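Local coordinates for nucleotide-binding protein, universal stress protein UspA family (Lactobacillus plantarum, PDB 3S3T) that binds ATP and, as a member of the universal stress protein family, probably takes part in the cell's response to stress, at residues E24-A29 and Q76-T81. Numbering follows the deposited sequence.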
ATOM      1  N   GLU A  24       1.699  23.282  10.212  1.00 25.45           N
ATOM      2  CA  GLU A  24       1.917  23.592   8.794  1.00 24.75           C
ATOM      3  C   GLU A  24       0.639  23.969   8.081  1.00 24.26           C
ATOM      4  O   GLU A  24       0.665  24.858   7.206  1.00 25.70           O
ATOM      5  CB  GLU A  24       2.618  22.454   8.077  1.00 25.57           C
ATOM      6  CG  GLU A  24       2.968  22.729   6.622  1.00 27.27           C
ATOM      7  CD  GLU A  24       3.796  23.977   6.426  1.00 31.27           C
ATOM      8  OE1 GLU A  24       3.743  24.527   5.316  1.00 31.69           O
ATOM      9  OE2 GLU A  24       4.470  24.420   7.390  1.00 32.32           O
ATOM     10  N   ALA A  25      -0.486  23.348   8.451  1.00 22.13           N
ATOM     11  CA  ALA A  25      -1.783  23.716   7.874  1.00 22.06           C
ATOM     12  C   ALA A  25      -2.103  25.182   8.157  1.00 22.45           C
ATOM     13  O   ALA A  25      -2.596  25.892   7.283  1.00 22.14           O
ATOM     14  CB  ALA A  25      -2.929  22.785   8.388  1.00 20.65           C
ATOM     15  N   VAL A  26      -1.783  25.663   9.345  1.00 22.73           N
ATOM     16  CA  VAL A  26      -2.052  27.078   9.643  1.00 24.53           C
ATOM     17  C   VAL A  26      -1.179  28.003   8.797  1.00 24.84           C
ATOM     18  O   VAL A  26      -1.600  29.070   8.389  1.00 25.57           O
ATOM     19  CB  VAL A  26      -1.820  27.402  11.117  1.00 25.13           C
ATOM     20  CG1 VAL A  26      -2.056  28.919  11.374  1.00 24.83           C
ATOM     21  CG2 VAL A  26      -2.746  26.563  11.971  1.00 24.71           C
ATOM     22  N   ASN A  27       0.053  27.582   8.570  1.00 26.13           N
ATOM     23  CA  ASN A  27       0.981  28.275   7.691  1.00 28.06           C
ATOM     24  C   ASN A  27       0.445  28.359   6.232  1.00 26.92           C
ATOM     25  O   ASN A  27       0.478  29.407   5.579  1.00 25.99           O
ATOM     26  CB  ASN A  27       2.278  27.489   7.764  1.00 28.67           C
ATOM     27  CG  ASN A  27       3.446  28.211   7.187  1.00 36.96           C
ATOM     28  OD1 ASN A  27       3.317  29.274   6.556  1.00 46.06           O
ATOM     29  ND2 ASN A  27       4.636  27.648   7.417  1.00 43.19           N
ATOM     30  N   ILE A  28      -0.065  27.248   5.732  1.00 24.94           N
ATOM     31  CA  ILE A  28      -0.619  27.200   4.385  1.00 24.61           C
ATOM     32  C   ILE A  28      -1.873  28.069   4.335  1.00 25.19           C
ATOM     33  O   ILE A  28      -2.059  28.836   3.387  1.00 25.28           O
ATOM     34  CB  ILE A  28      -0.980  25.746   3.983  1.00 23.90           C
ATOM     35  CG1 ILE A  28       0.271  24.855   3.951  1.00 22.30           C
ATOM     36  CG2 ILE A  28      -1.619  25.700   2.580  1.00 22.67           C
ATOM     37  CD1 ILE A  28      -0.038  23.351   3.798  1.00 19.75           C
ATOM     38  N   ALA A  29      -2.700  27.948   5.374  1.00 24.74           N
ATOM     39  CA  ALA A  29      -3.936  28.691   5.486  1.00 26.62           C
ATOM     40  C   ALA A  29      -3.668  30.214   5.427  1.00 28.47           C
ATOM     41  O   ALA A  29      -4.294  30.930   4.640  1.00 29.01           O
ATOM     42  CB  ALA A  29      -4.668  28.299   6.764  1.00 25.66           C
ATOM     43  N   GLN A  76      -6.674  29.278  19.958  1.00 39.97           N
ATOM     44  CA  GLN A  76      -5.873  30.343  20.562  0.60 41.78           C
ATOM     45  C   GLN A  76      -4.631  30.622  19.707  1.00 41.56           C
ATOM     46  O   GLN A  76      -4.305  31.786  19.457  1.00 42.74           O
ATOM     47  CB  GLN A  76      -5.525  30.021  22.034  0.60 42.05           C
ATOM     48  CG  GLN A  76      -6.772  29.979  22.919  0.60 42.47           C
ATOM     49  CD  GLN A  76      -6.505  29.653  24.383  0.60 43.86           C
ATOM     50  OE1 GLN A  76      -5.367  29.412  24.794  0.60 43.95           O
ATOM     51  NE2 GLN A  76      -7.572  29.641  25.180  0.60 43.82           N
ATOM     52  N   PHE A  77      -3.972  29.571  19.227  1.00 40.11           N
ATOM     53  CA  PHE A  77      -2.754  29.737  18.428  1.00 39.82           C
ATOM     54  C   PHE A  77      -3.039  30.414  17.092  1.00 39.32           C
ATOM     55  O   PHE A  77      -2.319  31.334  16.692  1.00 39.20           O
ATOM     56  CB  PHE A  77      -2.063  28.385  18.202  1.00 39.58           C
ATOM     57  CG  PHE A  77      -0.991  28.426  17.144  1.00 40.02           C
ATOM     58  CD1 PHE A  77      -1.257  28.013  15.859  1.00 38.33           C
ATOM     59  CD2 PHE A  77       0.281  28.914  17.442  1.00 44.32           C
ATOM     60  CE1 PHE A  77      -0.266  28.057  14.879  1.00 40.02           C
ATOM     61  CE2 PHE A  77       1.278  28.991  16.471  1.00 44.22           C
ATOM     62  CZ  PHE A  77       1.013  28.566  15.188  1.00 43.86           C
ATOM     63  N   VAL A  78      -4.087  29.962  16.396  1.00 38.28           N
ATOM     64  CA  VAL A  78      -4.471  30.585  15.109  1.00 37.52           C
ATOM     65  C   VAL A  78      -4.785  32.090  15.260  1.00 40.05           C
ATOM     66  O   VAL A  78      -4.518  32.857  14.338  1.00 39.91           O
ATOM     67  CB  VAL A  78      -5.625  29.828  14.420  1.00 36.04           C
ATOM     68  CG1 VAL A  78      -6.144  30.591  13.193  1.00 34.20           C
ATOM     69  CG2 VAL A  78      -5.124  28.426  14.026  1.00 32.82           C
ATOM     70  N   ALA A  79      -5.310  32.525  16.409  1.00 42.07           N
ATOM     71  CA  ALA A  79      -5.614  33.967  16.570  1.00 44.28           C
ATOM     72  C   ALA A  79      -4.364  34.830  16.697  1.00 46.01           C
ATOM     73  O   ALA A  79      -4.446  36.064  16.570  1.00 48.20           O
ATOM     74  CB  ALA A  79      -6.554  34.205  17.713  1.00 44.84           C
ATOM     75  N   THR A  80      -3.210  34.205  16.943  1.00 46.32           N
ATOM     76  CA  THR A  80      -1.921  34.919  16.915  1.00 47.55           C
ATOM     77  C   THR A  80      -1.324  35.037  15.503  1.00 46.60           C
ATOM     78  O   THR A  80      -0.258  35.636  15.342  1.00 47.52           O
ATOM     79  CB  THR A  80      -0.832  34.270  17.828  1.00 47.64           C
ATOM     80  OG1 THR A  80      -0.316  33.090  17.208  1.00 46.58           O
ATOM     81  CG2 THR A  80      -1.367  33.952  19.234  1.00 49.06           C
ATOM     82  N   THR A  81      -1.998  34.460  14.498  1.00 44.39           N
ATOM     83  CA  THR A  81      -1.523  34.457  13.112  1.00 42.53           C
ATOM     84  C   THR A  81      -2.498  35.219  12.209  1.00 42.69           C
ATOM     85  O   THR A  81      -3.580  35.632  12.642  1.00 42.48           O
ATOM     86  CB  THR A  81      -1.413  32.991  12.544  1.00 41.62           C
ATOM     87  OG1 THR A  81      -2.723  32.503  12.193  1.00 37.64           O
ATOM     88  CG2 THR A  81      -0.733  32.045  13.564  1.00 39.84           C
TER
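V26 of helix 16-32 puts both its methyls into a notch formed by F77, V78 and T81, near the C-terminal end of helix 53-78, where V78 to T81 form a type I turn. On the buried side the packing is close: V26 CG2 meets V78 CG2 at 3.7 Å, and F22 and A83 add to the cover over V78. Two short, branched valines suit this place, since they fill it without needing a polar partner. V26 CG1, set anti to its own backbone nitrogen (chi1 178°), reaches the other wall, 3.7 Å from T81 OG1 and 4.0 Å from T81 CG2. T81 OG1 donates to V78 O at 2.8 Å, an oxygen that also accepts from T81 N, and it bonds A83 N as well, so threonine packs on the valine while tying the turn. With an alanine here both OG1 bonds would go, which would probably leave A83 N without this acceptor and open a gap beside V26 CG1. Toward solvent the contact is looser. The exposed F77 ring meets V26 obliquely, broad enough to bring CE1 near both valine methyls, 4.0 Å from V26 CG1, while the residue also packs on F22. A small, mostly apolar contact thus joins the C-terminal end of helix 53-78 to helix 16-32, two helices flanking the parallel sheet in the Rossmann-like alpha/beta fold of universal stress proteins.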